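Local coordinates for Non-fluorescent flavoprotein (Photobacterium phosphoreum, PDB 1FVP), which binds two FMN molecules per subunit, each with a myristate attached, and may share the FMN-linked alkanal monooxygenase activity of the bacterial luciferase family, at residues L92-D97 / N193-L198; L128-N133 / S182-L187. One frame throughout, in Å; residues are numbered along the deposited sequence.

Interaction 1. Residues L92-D97 / N193-L198; sequences LVFKWD and NTVDFL. With FMA (6-(3-tetradecanoic acid) flavine mononucleotide), chain D.
V93 meets L198 and F94 meets V195, two loose apolar contacts between strands that are not direct neighbours. In the first, V93 CG2 and L198 CD1 are 4.5 Å apart, with the two backbones far enough away that the CA atoms of V93 and L198 stand at 8.9 Å. The V93 torsion (chi1 73°) carries CG2 anti to the backbone N, so this branch reaches out to the leucine methyl. In the second, V195 CG1 comes within 4.4 Å of CD2 on the F94 ring, approaching it obliquely. The CB of V195 already points toward 92-97, whereas it is the far part of the F94 side chain that closes the distance. All four residues are buried.

Polar interactions belong to the other end of 193-198. OD1 of N193 accepts a hydrogen bond from a ribityl hydroxyl of FMA, O2B, at 2.8 Å. A second bond, from FMA O4' to the same N193 OD1, is modelled very short, and its length is doubtful at 2.7 Å resolution. The backbone O of N2 is a further hydrogen-bonding partner of this FMA. Next to N193 in the chain, T194 OG1 is hydrogen-bonded to F191 O within the turn that leads into the strand.

Strand 126-134 lies between the two segments in the sheet, parallel to both 92-94 and 195-199, so the side chains reach across it on its two faces. F94 and V195 both meet H126, with F94 also resting on L107 of helix 100-116; V93 and L198 instead lie against I66 and L68 of strand 65-68.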
ATOM      1  N   LEU A  92      -0.960  14.514   0.900  1.00 21.10           N
ATOM      2  CA  LEU A  92      -2.126  14.063   0.154  1.00 20.92           C
ATOM      3  C   LEU A  92      -1.728  13.300  -1.125  1.00 21.02           C
ATOM      4  O   LEU A  92      -0.638  13.490  -1.699  1.00 21.15           O
ATOM      5  CB  LEU A  92      -2.948  15.283  -0.252  1.00 19.78           C
ATOM      6  CG  LEU A  92      -3.355  16.391   0.661  1.00 18.59           C
ATOM      7  CD1 LEU A  92      -3.989  17.500  -0.184  1.00 18.93           C
ATOM      8  CD2 LEU A  92      -4.413  15.876   1.623  1.00 18.55           C
ATOM      9  N   VAL A  93      -2.681  12.489  -1.549  1.00 20.85           N
ATOM     10  CA  VAL A  93      -2.498  11.717  -2.816  1.00 21.20           C
ATOM     11  C   VAL A  93      -3.713  12.143  -3.655  1.00 20.82           C
ATOM     12  O   VAL A  93      -4.856  11.778  -3.378  1.00 20.60           O
ATOM     13  CB  VAL A  93      -2.226  10.246  -2.546  1.00 21.52           C
ATOM     14  CG1 VAL A  93      -3.452   9.466  -2.065  1.00 21.45           C
ATOM     15  CG2 VAL A  93      -1.552   9.565  -3.728  1.00 20.95           C
ATOM     16  N   PHE A  94      -3.418  12.988  -4.626  1.00 20.60           N
ATOM     17  CA  PHE A  94      -4.405  13.591  -5.533  1.00 19.99           C
ATOM     18  C   PHE A  94      -5.094  12.569  -6.395  1.00 20.13           C
ATOM     19  O   PHE A  94      -4.389  11.714  -6.938  1.00 20.29           O
ATOM     20  CB  PHE A  94      -3.785  14.790  -6.273  1.00 18.35           C
ATOM     21  CG  PHE A  94      -3.682  15.957  -5.310  1.00 17.40           C
ATOM     22  CD1 PHE A  94      -4.855  16.624  -4.929  1.00 17.10           C
ATOM     23  CD2 PHE A  94      -2.476  16.340  -4.754  1.00 16.75           C
ATOM     24  CE1 PHE A  94      -4.830  17.688  -4.052  1.00 16.33           C
ATOM     25  CE2 PHE A  94      -2.423  17.404  -3.846  1.00 16.04           C
ATOM     26  CZ  PHE A  94      -3.597  18.067  -3.502  1.00 16.28           C
ATOM     27  N   LYS A  95      -6.420  12.663  -6.477  1.00 20.93           N
ATOM     28  CA  LYS A  95      -7.147  11.692  -7.306  1.00 22.65           C
ATOM     29  C   LYS A  95      -6.862  11.913  -8.795  1.00 24.63           C
ATOM     30  O   LYS A  95      -6.444  12.950  -9.315  1.00 25.39           O
ATOM     31  CB  LYS A  95      -8.626  11.547  -7.060  1.00 20.88           C
ATOM     32  CG  LYS A  95      -8.905  10.781  -5.757  1.00 20.25           C
ATOM     33  CD  LYS A  95     -10.204  10.037  -5.867  1.00 20.46           C
ATOM     34  CE  LYS A  95     -11.404  10.901  -6.143  1.00 20.76           C
ATOM     35  NZ  LYS A  95     -12.597  10.344  -5.431  1.00 22.08           N
ATOM     36  N   TRP A  96      -7.091  10.838  -9.495  1.00 26.36           N
ATOM     37  CA  TRP A  96      -6.914  10.634 -10.940  1.00 27.81           C
ATOM     38  C   TRP A  96      -8.126  11.198 -11.666  1.00 27.97           C
ATOM     39  O   TRP A  96      -7.851  11.924 -12.636  1.00 28.94           O
ATOM     40  CB  TRP A  96      -6.619   9.196 -11.101  1.00 30.53           C
ATOM     41  CG  TRP A  96      -7.097   7.997 -11.746  1.00 32.34           C
ATOM     42  CD1 TRP A  96      -6.268   6.914 -11.939  1.00 33.24           C
ATOM     43  CD2 TRP A  96      -8.356   7.563 -12.268  1.00 33.20           C
ATOM     44  NE1 TRP A  96      -6.920   5.878 -12.537  1.00 34.53           N
ATOM     45  CE2 TRP A  96      -8.211   6.257 -12.769  1.00 33.63           C
ATOM     46  CE3 TRP A  96      -9.594   8.154 -12.372  1.00 34.06           C
ATOM     47  CZ2 TRP A  96      -9.234   5.540 -13.368  1.00 33.68           C
ATOM     48  CZ3 TRP A  96     -10.630   7.446 -12.958  1.00 34.78           C
ATOM     49  CH2 TRP A  96     -10.463   6.158 -13.459  1.00 34.04           C
ATOM     50  N   ASP A  97      -9.328  10.901 -11.211  1.00 27.36           N
ATOM     51  CA  ASP A  97     -10.572  11.370 -11.809  1.00 27.10           C
ATOM     52  C   ASP A  97     -11.045  12.728 -11.260  1.00 27.94           C
ATOM     53  O   ASP A  97     -12.264  12.972 -11.114  1.00 28.62           O
ATOM     54  CB  ASP A  97     -11.722  10.376 -11.737  1.00 25.15           C
ATOM     55  CG  ASP A  97     -11.831   9.590 -10.464  1.00 24.16           C
ATOM     56  OD1 ASP A  97     -10.930   9.565  -9.631  1.00 23.69           O
ATOM     57  OD2 ASP A  97     -12.893   8.949 -10.325  1.00 24.60           O
ATOM     58  N   ASN A 193       4.423  23.264  -7.761  1.00 26.14           N
ATOM     59  CA  ASN A 193       5.580  22.365  -7.915  1.00 25.90           C
ATOM     60  C   ASN A 193       5.830  21.542  -6.654  1.00 25.36           C
ATOM     61  O   ASN A 193       7.009  21.296  -6.336  1.00 25.01           O
ATOM     62  CB  ASN A 193       6.784  23.219  -8.314  1.00 26.66           C
ATOM     63  CG  ASN A 193       7.145  23.100  -9.778  1.00 27.66           C
ATOM     64  OD1 ASN A 193       8.348  23.168 -10.077  1.00 28.29           O
ATOM     65  ND2 ASN A 193       6.189  22.908 -10.679  1.00 27.39           N
ATOM     66  N   THR A 194       4.765  21.117  -5.996  1.00 24.86           N
ATOM     67  CA  THR A 194       4.860  20.326  -4.766  1.00 24.48           C
ATOM     68  C   THR A 194       4.373  18.891  -4.881  1.00 24.62           C
ATOM     69  O   THR A 194       3.893  18.334  -3.831  1.00 25.79           O
ATOM     70  CB  THR A 194       4.089  21.056  -3.585  1.00 24.35           C
ATOM     71  OG1 THR A 194       2.645  20.912  -3.773  1.00 23.58           O
ATOM     72  CG2 THR A 194       4.497  22.530  -3.470  1.00 25.11           C
ATOM     73  N   VAL A 195       4.478  18.271  -6.063  1.00 22.79           N
ATOM     74  CA  VAL A 195       3.970  16.886  -6.139  1.00 20.55           C
ATOM     75  C   VAL A 195       4.982  15.968  -6.810  1.00 20.13           C
ATOM     76  O   VAL A 195       5.819  16.473  -7.549  1.00 20.55           O
ATOM     77  CB  VAL A 195       2.651  16.870  -6.923  1.00 19.74           C
ATOM     78  CG1 VAL A 195       1.475  17.488  -6.213  1.00 19.63           C
ATOM     79  CG2 VAL A 195       2.912  17.490  -8.290  1.00 19.75           C
ATOM     80  N   ASP A 196       4.805  14.716  -6.509  1.00 19.27           N
ATOM     81  CA  ASP A 196       5.475  13.497  -6.928  1.00 18.20           C
ATOM     82  C   ASP A 196       4.383  12.705  -7.665  1.00 17.86           C
ATOM     83  O   ASP A 196       3.205  12.904  -7.292  1.00 17.61           O
ATOM     84  CB  ASP A 196       6.082  12.761  -5.751  1.00 18.76           C
ATOM     85  CG  ASP A 196       7.574  13.044  -5.660  1.00 20.27           C
ATOM     86  OD1 ASP A 196       8.040  14.045  -6.238  1.00 20.24           O
ATOM     87  OD2 ASP A 196       8.244  12.224  -4.988  1.00 20.81           O
ATOM     88  N   PHE A 197       4.762  11.887  -8.644  1.00 17.47           N
ATOM     89  CA  PHE A 197       3.744  11.178  -9.434  1.00 16.14           C
ATOM     90  C   PHE A 197       3.726   9.657  -9.432  1.00 16.26           C
ATOM     91  O   PHE A 197       4.678   8.891  -9.471  1.00 16.18           O
ATOM     92  CB  PHE A 197       3.740  11.673 -10.879  1.00 13.90           C
ATOM     93  CG  PHE A 197       4.262  13.041 -11.119  1.00 12.74           C
ATOM     94  CD1 PHE A 197       5.638  13.246 -11.193  1.00 12.49           C
ATOM     95  CD2 PHE A 197       3.388  14.118 -11.265  1.00 13.01           C
ATOM     96  CE1 PHE A 197       6.154  14.527 -11.413  1.00 12.36           C
ATOM     97  CE2 PHE A 197       3.878  15.412 -11.486  1.00 12.29           C
ATOM     98  CZ  PHE A 197       5.273  15.590 -11.558  1.00 12.18           C
ATOM     99  N   LEU A 198       2.484   9.222  -9.396  1.00 16.35           N
ATOM    100  CA  LEU A 198       2.058   7.828  -9.426  1.00 17.53           C
ATOM    101  C   LEU A 198       1.304   7.850 -10.770  1.00 18.58           C
ATOM    102  O   LEU A 198       0.179   8.397 -10.718  1.00 19.80           O
ATOM    103  CB  LEU A 198       1.163   7.580  -8.231  1.00 17.30           C
ATOM    104  CG  LEU A 198       1.761   7.349  -6.872  1.00 17.59           C
ATOM    105  CD1 LEU A 198       0.809   6.510  -6.013  1.00 17.60           C
ATOM    106  CD2 LEU A 198       3.098   6.624  -7.040  1.00 18.67           C
TER
HETATM  107  N1  FMA D 233      11.810  21.222 -11.835  1.00 60.48           N
HETATM  108  C2  FMA D 233      12.277  20.610 -10.746  1.00 60.72           C
HETATM  109  O2  FMA D 233      12.469  21.056  -9.678  1.00 61.31           O
HETATM  110  N3  FMA D 233      12.612  19.195 -10.819  1.00 60.32           N
HETATM  111  C4  FMA D 233      12.460  18.504 -11.966  1.00 60.08           C
HETATM  112  O4  FMA D 233      12.758  17.329 -11.980  1.00 60.17           O
HETATM  113  C4A FMA D 233      11.962  19.181 -13.123  1.00 59.98           C
HETATM  114  N5  FMA D 233      11.779  18.607 -14.285  1.00 59.61           N
HETATM  115  C5A FMA D 233      11.320  19.189 -15.404  1.00 59.09           C
HETATM  116  C6  FMA D 233      11.155  18.494 -16.599  1.00 58.14           C
HETATM  117  C7  FMA D 233      10.677  19.178 -17.688  1.00 58.58           C
HETATM  118  C7M FMA D 233      10.441  18.505 -19.085  1.00 58.82           C
HETATM  119  C8  FMA D 233      10.357  20.585 -17.619  1.00 58.87           C
HETATM  120  C8M FMA D 233       9.838  21.371 -18.778  1.00 58.53           C
HETATM  121  C9  FMA D 233      10.536  21.241 -16.420  1.00 59.24           C
HETATM  122  C9A FMA D 233      10.996  20.615 -15.299  1.00 59.43           C
HETATM  123  N10 FMA D 233      11.190  21.218 -14.063  1.00 59.88           N
HETATM  124  C10 FMA D 233      11.653  20.627 -12.963  1.00 60.07           C
HETATM  125  C1B FMA D 233      10.863  22.704 -13.897  1.00 60.34           C
HETATM  126  C2B FMA D 233      10.443  23.129 -12.424  1.00 61.21           C
HETATM  127  O2B FMA D 233       9.235  23.825 -12.672  1.00 61.05           O
HETATM  128  C3B FMA D 233      11.532  23.986 -11.820  1.00 62.19           C
HETATM  129  O3' FMA D 233      12.755  23.773 -12.450  1.00 62.26           O
HETATM  130  C4B FMA D 233      11.729  23.836 -10.307  1.00 63.13           C
HETATM  131  O4' FMA D 233      10.480  24.134  -9.586  1.00 62.91           O
HETATM  132  C5B FMA D 233      12.818  24.822  -9.799  1.00 64.30           C
HETATM  133  O5' FMA D 233      12.128  25.703  -8.728  1.00 65.69           O
HETATM  134  P   FMA D 233      12.118  27.279  -8.616  1.00 66.69           P
HETATM  135  O1P FMA D 233      13.629  27.537  -8.283  1.00 66.42           O
HETATM  136  O2P FMA D 233      11.732  27.814  -9.907  1.00 66.35           O
HETATM  137  O3P FMA D 233      11.160  27.633  -7.684  1.00 66.81           O
HETATM  138  C1' FMA D 233      13.499  15.771 -17.337  0.92 56.81           C
HETATM  139  O1' FMA D 233      13.099  15.982 -18.545  0.84 56.91           O
HETATM  140  O2' FMA D 233      14.603  15.247 -17.155  0.69 56.83           O
HETATM  141  C2' FMA D 233      12.959  16.773 -16.371  0.94 56.80           C
HETATM  142  C3' FMA D 233      11.469  17.055 -16.606  0.98 56.83           C
HETATM  143  C4' FMA D 233      10.677  16.195 -15.669  1.00 55.71           C
HETATM  144  C5' FMA D 233      10.146  14.860 -16.132  1.00 54.27           C
HETATM  145  C6' FMA D 233       8.713  14.613 -15.731  1.00 52.90           C
HETATM  146  C7' FMA D 233       8.389  13.131 -15.595  1.00 51.63           C
HETATM  147  C8' FMA D 233       7.357  12.598 -16.496  1.00 50.39           C
HETATM  148  C9' FMA D 233       5.906  12.562 -16.048  1.00 49.40           C
HETATM  149  C11 FMA D 233       4.938  12.348 -17.171  1.00 48.72           C
HETATM  150  C12 FMA D 233       5.217  11.436 -18.308  1.00 48.26           C
HETATM  151  C13 FMA D 233       4.162  11.173 -19.329  1.00 47.59           C
HETATM  152  C14 FMA D 233       4.490  10.200 -20.416  1.00 47.07           C
HETATM  153  C15 FMA D 233       5.861  10.348 -21.011  1.00 46.97           C

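Interaction 2. Residues L128-N133 / S182-L187; sequences LMLHVN and SYVANL. With FMA (6-(3-tetradecanoic acid) flavine mononucleotide), chain D.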
ATOM      1  N   LEU A 128       0.736  12.950  -6.999  1.00 21.11           N
ATOM      2  CA  LEU A 128      -0.180  13.133  -8.148  1.00 20.05           C
ATOM      3  C   LEU A 128      -0.356  11.834  -8.919  1.00 18.78           C
ATOM      4  O   LEU A 128       0.673  11.247  -9.303  1.00 18.01           O
ATOM      5  CB  LEU A 128       0.419  14.319  -8.904  1.00 20.35           C
ATOM      6  CG  LEU A 128      -0.393  15.053  -9.944  1.00 20.39           C
ATOM      7  CD1 LEU A 128      -1.738  15.509  -9.403  1.00 19.67           C
ATOM      8  CD2 LEU A 128       0.432  16.244 -10.444  1.00 19.58           C
ATOM      9  N   MET A 129      -1.615  11.445  -9.086  1.00 17.46           N
ATOM     10  CA  MET A 129      -1.992  10.224  -9.779  1.00 17.11           C
ATOM     11  C   MET A 129      -2.617  10.499 -11.168  1.00 16.99           C
ATOM     12  O   MET A 129      -3.804  10.878 -11.250  1.00 17.20           O
ATOM     13  CB  MET A 129      -2.969   9.330  -9.042  1.00 16.71           C
ATOM     14  CG  MET A 129      -2.768   9.141  -7.591  1.00 17.45           C
ATOM     15  SD  MET A 129      -3.776   7.708  -7.034  1.00 17.69           S
ATOM     16  CE  MET A 129      -5.392   8.221  -7.617  1.00 18.21           C
ATOM     17  N   LEU A 130      -1.827  10.202 -12.178  1.00 16.09           N
ATOM     18  CA  LEU A 130      -2.129  10.326 -13.584  1.00 15.66           C
ATOM     19  C   LEU A 130      -2.074   8.980 -14.345  1.00 15.71           C
ATOM     20  O   LEU A 130      -1.258   8.083 -14.144  1.00 14.71           O
ATOM     21  CB  LEU A 130      -1.092  11.255 -14.219  1.00 15.37           C
ATOM     22  CG  LEU A 130      -0.695  12.553 -13.600  1.00 15.27           C
ATOM     23  CD1 LEU A 130       0.728  12.918 -13.990  1.00 14.57           C
ATOM     24  CD2 LEU A 130      -1.677  13.623 -14.078  1.00 16.20           C
ATOM     25  N   HIS A 131      -2.955   8.918 -15.318  1.00 16.21           N
ATOM     26  CA  HIS A 131      -3.212   7.861 -16.275  1.00 16.44           C
ATOM     27  C   HIS A 131      -2.507   8.115 -17.597  1.00 17.22           C
ATOM     28  O   HIS A 131      -3.233   8.451 -18.554  1.00 18.48           O
ATOM     29  CB  HIS A 131      -4.739   7.745 -16.614  1.00 14.85           C
ATOM     30  CG  HIS A 131      -5.248   6.421 -16.177  1.00 15.53           C
ATOM     31  ND1 HIS A 131      -6.247   6.170 -15.285  1.00 15.30           N
ATOM     32  CD2 HIS A 131      -4.769   5.202 -16.560  1.00 16.37           C
ATOM     33  CE1 HIS A 131      -6.374   4.851 -15.155  1.00 15.79           C
ATOM     34  NE2 HIS A 131      -5.493   4.240 -15.897  1.00 16.35           N
ATOM     35  N   VAL A 132      -1.211   7.991 -17.706  1.00 17.59           N
ATOM     36  CA  VAL A 132      -0.500   8.217 -18.976  1.00 18.42           C
ATOM     37  C   VAL A 132      -0.927   7.275 -20.101  1.00 19.03           C
ATOM     38  O   VAL A 132      -1.377   6.126 -19.898  1.00 19.53           O
ATOM     39  CB  VAL A 132       1.016   8.079 -18.708  1.00 18.27           C
ATOM     40  CG1 VAL A 132       1.852   7.849 -19.945  1.00 18.46           C
ATOM     41  CG2 VAL A 132       1.529   9.311 -17.977  1.00 19.79           C
ATOM     42  N   ASN A 133      -0.739   7.776 -21.311  1.00 19.33           N
ATOM     43  CA  ASN A 133      -1.026   7.039 -22.565  1.00 19.48           C
ATOM     44  C   ASN A 133      -0.320   7.833 -23.668  1.00 19.80           C
ATOM     45  O   ASN A 133      -0.921   8.823 -24.063  1.00 18.92           O
ATOM     46  CB  ASN A 133      -2.502   6.842 -22.832  1.00 18.60           C
ATOM     47  CG  ASN A 133      -2.757   6.145 -24.147  1.00 17.88           C
ATOM     48  OD1 ASN A 133      -2.060   6.435 -25.107  1.00 17.98           O
ATOM     49  ND2 ASN A 133      -3.712   5.231 -24.225  1.00 18.52           N
ATOM     50  N   SER A 182       6.227  17.845 -21.434  1.00 35.39           N
ATOM     51  CA  SER A 182       5.946  19.284 -21.328  1.00 36.02           C
ATOM     52  C   SER A 182       4.570  19.611 -20.779  1.00 35.98           C
ATOM     53  O   SER A 182       4.278  20.811 -20.601  1.00 36.61           O
ATOM     54  CB  SER A 182       6.118  19.958 -22.691  1.00 36.80           C
ATOM     55  OG  SER A 182       7.293  19.476 -23.332  1.00 38.01           O
ATOM     56  N   TYR A 183       3.742  18.620 -20.530  1.00 36.00           N
ATOM     57  CA  TYR A 183       2.393  18.862 -20.008  1.00 36.07           C
ATOM     58  C   TYR A 183       2.367  18.679 -18.491  1.00 36.32           C
ATOM     59  O   TYR A 183       1.731  19.480 -17.793  1.00 37.14           O
ATOM     60  CB  TYR A 183       1.308  17.942 -20.587  1.00 35.36           C
ATOM     61  CG  TYR A 183      -0.006  18.001 -19.846  1.00 34.36           C
ATOM     62  CD1 TYR A 183      -0.792  19.145 -19.848  1.00 34.33           C
ATOM     63  CD2 TYR A 183      -0.456  16.908 -19.123  1.00 34.76           C
ATOM     64  CE1 TYR A 183      -2.009  19.203 -19.175  1.00 34.53           C
ATOM     65  CE2 TYR A 183      -1.668  16.949 -18.440  1.00 35.41           C
ATOM     66  CZ  TYR A 183      -2.454  18.096 -18.469  1.00 35.00           C
ATOM     67  OH  TYR A 183      -3.635  18.082 -17.778  1.00 34.89           O
ATOM     68  N   VAL A 184       2.997  17.593 -18.092  1.00 35.95           N
ATOM     69  CA  VAL A 184       3.032  17.284 -16.637  1.00 35.32           C
ATOM     70  C   VAL A 184       3.944  18.322 -16.001  1.00 35.25           C
ATOM     71  O   VAL A 184       3.539  19.066 -15.088  1.00 35.45           O
ATOM     72  CB  VAL A 184       3.393  15.804 -16.515  1.00 35.11           C
ATOM     73  CG1 VAL A 184       2.365  14.910 -17.205  1.00 34.77           C
ATOM     74  CG2 VAL A 184       4.759  15.522 -17.122  1.00 34.99           C
ATOM     75  N   ALA A 185       5.158  18.417 -16.518  1.00 34.81           N
ATOM     76  CA  ALA A 185       6.156  19.365 -16.003  1.00 34.46           C
ATOM     77  C   ALA A 185       5.750  20.767 -16.442  1.00 34.32           C
ATOM     78  O   ALA A 185       6.559  21.564 -16.928  1.00 34.63           O
ATOM     79  CB  ALA A 185       7.551  18.976 -16.430  1.00 34.08           C
ATOM     80  N   ASN A 186       4.487  21.024 -16.255  1.00 34.05           N
ATOM     81  CA  ASN A 186       3.773  22.276 -16.559  1.00 34.04           C
ATOM     82  C   ASN A 186       2.692  22.336 -15.451  1.00 33.28           C
ATOM     83  O   ASN A 186       2.451  23.369 -14.823  1.00 33.66           O
ATOM     84  CB  ASN A 186       3.213  22.272 -17.965  1.00 35.71           C
ATOM     85  CG  ASN A 186       3.025  23.593 -18.682  1.00 36.91           C
ATOM     86  OD1 ASN A 186       2.322  24.516 -18.221  1.00 36.95           O
ATOM     87  ND2 ASN A 186       3.665  23.679 -19.864  1.00 36.53           N
ATOM     88  N   LEU A 187       2.123  21.145 -15.286  1.00 31.75           N
ATOM     89  CA  LEU A 187       1.086  20.885 -14.309  1.00 30.35           C
ATOM     90  C   LEU A 187       1.695  20.881 -12.903  1.00 30.35           C
ATOM     91  O   LEU A 187       1.034  21.354 -11.952  1.00 30.28           O
ATOM     92  CB  LEU A 187       0.344  19.573 -14.613  1.00 28.54           C
ATOM     93  CG  LEU A 187      -0.844  19.341 -13.672  1.00 27.61           C
ATOM     94  CD1 LEU A 187      -1.808  20.522 -13.696  1.00 26.08           C
ATOM     95  CD2 LEU A 187      -1.568  18.069 -14.069  1.00 27.31           C
TER
HETATM   96  N1  FMA D 233      11.810  21.222 -11.835  1.00 60.48           N
HETATM   97  C2  FMA D 233      12.277  20.610 -10.746  1.00 60.72           C
HETATM   98  O2  FMA D 233      12.469  21.056  -9.678  1.00 61.31           O
HETATM   99  N3  FMA D 233      12.612  19.195 -10.819  1.00 60.32           N
HETATM  100  C4  FMA D 233      12.460  18.504 -11.966  1.00 60.08           C
HETATM  101  O4  FMA D 233      12.758  17.329 -11.980  1.00 60.17           O
HETATM  102  C4A FMA D 233      11.962  19.181 -13.123  1.00 59.98           C
HETATM  103  N5  FMA D 233      11.779  18.607 -14.285  1.00 59.61           N
HETATM  104  C5A FMA D 233      11.320  19.189 -15.404  1.00 59.09           C
HETATM  105  C6  FMA D 233      11.155  18.494 -16.599  1.00 58.14           C
HETATM  106  C7  FMA D 233      10.677  19.178 -17.688  1.00 58.58           C
HETATM  107  C7M FMA D 233      10.441  18.505 -19.085  1.00 58.82           C
HETATM  108  C8  FMA D 233      10.357  20.585 -17.619  1.00 58.87           C
HETATM  109  C8M FMA D 233       9.838  21.371 -18.778  1.00 58.53           C
HETATM  110  C9  FMA D 233      10.536  21.241 -16.420  1.00 59.24           C
HETATM  111  C9A FMA D 233      10.996  20.615 -15.299  1.00 59.43           C
HETATM  112  N10 FMA D 233      11.190  21.218 -14.063  1.00 59.88           N
HETATM  113  C10 FMA D 233      11.653  20.627 -12.963  1.00 60.07           C
HETATM  114  C1B FMA D 233      10.863  22.704 -13.897  1.00 60.34           C
HETATM  115  C2B FMA D 233      10.443  23.129 -12.424  1.00 61.21           C
HETATM  116  O2B FMA D 233       9.235  23.825 -12.672  1.00 61.05           O
HETATM  117  C3B FMA D 233      11.532  23.986 -11.820  1.00 62.19           C
HETATM  118  O3' FMA D 233      12.755  23.773 -12.450  1.00 62.26           O
HETATM  119  C4B FMA D 233      11.729  23.836 -10.307  1.00 63.13           C
HETATM  120  O4' FMA D 233      10.480  24.134  -9.586  1.00 62.91           O
HETATM  121  C5B FMA D 233      12.818  24.822  -9.799  1.00 64.30           C
HETATM  122  O5' FMA D 233      12.128  25.703  -8.728  1.00 65.69           O
HETATM  123  P   FMA D 233      12.118  27.279  -8.616  1.00 66.69           P
HETATM  124  O1P FMA D 233      13.629  27.537  -8.283  1.00 66.42           O
HETATM  125  O2P FMA D 233      11.732  27.814  -9.907  1.00 66.35           O
HETATM  126  O3P FMA D 233      11.160  27.633  -7.684  1.00 66.81           O
HETATM  127  C1' FMA D 233      13.499  15.771 -17.337  0.92 56.81           C
HETATM  128  O1' FMA D 233      13.099  15.982 -18.545  0.84 56.91           O
HETATM  129  O2' FMA D 233      14.603  15.247 -17.155  0.69 56.83           O
HETATM  130  C2' FMA D 233      12.959  16.773 -16.371  0.94 56.80           C
HETATM  131  C3' FMA D 233      11.469  17.055 -16.606  0.98 56.83           C
HETATM  132  C4' FMA D 233      10.677  16.195 -15.669  1.00 55.71           C
HETATM  133  C5' FMA D 233      10.146  14.860 -16.132  1.00 54.27           C
HETATM  134  C6' FMA D 233       8.713  14.613 -15.731  1.00 52.90           C
HETATM  135  C7' FMA D 233       8.389  13.131 -15.595  1.00 51.63           C
HETATM  136  C8' FMA D 233       7.357  12.598 -16.496  1.00 50.39           C
HETATM  137  C9' FMA D 233       5.906  12.562 -16.048  1.00 49.40           C
HETATM  138  C11 FMA D 233       4.938  12.348 -17.171  1.00 48.72           C
HETATM  139  C12 FMA D 233       5.217  11.436 -18.308  1.00 48.26           C
HETATM  140  C13 FMA D 233       4.162  11.173 -19.329  1.00 47.59           C
HETATM  141  C14 FMA D 233       4.490  10.200 -20.416  1.00 47.07           C
HETATM  142  C15 FMA D 233       5.861  10.348 -21.011  1.00 46.97           C
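L130, on the strand, and V184, on the helix, cross obliquely, and V184 divides its side chain between the protein core and the bound lipid. Starting at V184 CB, the nearest atom is already the fatty chain of FMA, with C11 at 3.8 Å. From there the two methyls part. V184 CG1, anti to the carbonyl carbon (chi1 -60°), lies 4.1 Å from L130 CD1 and also touches C11, bridging leucine and lipid. The other methyl, CG2, sits over C11 and C9' from its place between the backbone N and the carbonyl carbon. V184 CG2 is 3.4 Å from FMA C9'.

The other branch of L130 turns to the following part of the helix: its CD2 is 4.4 Å from L187 CD2. This is a helix lying against the parallel strands of the sheet, consistent with the beta/alpha barrel of the bacterial luciferase family. Helix 178-190 is followed, after a short turn, by strand 195-199, the parallel neighbour of 126-134, and its V184 and L187 face the sheet while N186 is exposed to solvent. On that outer side N186 ND2 donates to S182 O at 3.0 Å, nearly in line with the C=O bond (174°).

The flavin pocket extends from the same two segments. V132 adds its CG2 methyl 3.5 Å from FMA C13, further down the chain than V184. A185 serves the flavin rather than the tail: its CB rests over one face of the dimethylbenzene part, 3.4 Å from FMA C7. V173, in a loop, touches both V132 and V184 beside the fatty chain.

In the fold
The two interactions lie with their centres 9 Å apart, joined through strand 126-134, which pairs with both strands of interaction 1. Along the chain the order is 92-97, 128-133, 182-187, 193-198, so interaction 2 is nested within the loop that interaction 1 closes. Probable backbone hydrogen bonds between L128 and both D196 and L198 tie them directly, and a short turn separates helix 178-190 from strand 195-199. Both contribute residues to the site of one FMA. Strands far apart in sequence are thus brought side by side in one sheet, which with its helix supplies part of one pocket for the flavin with its attached myristate.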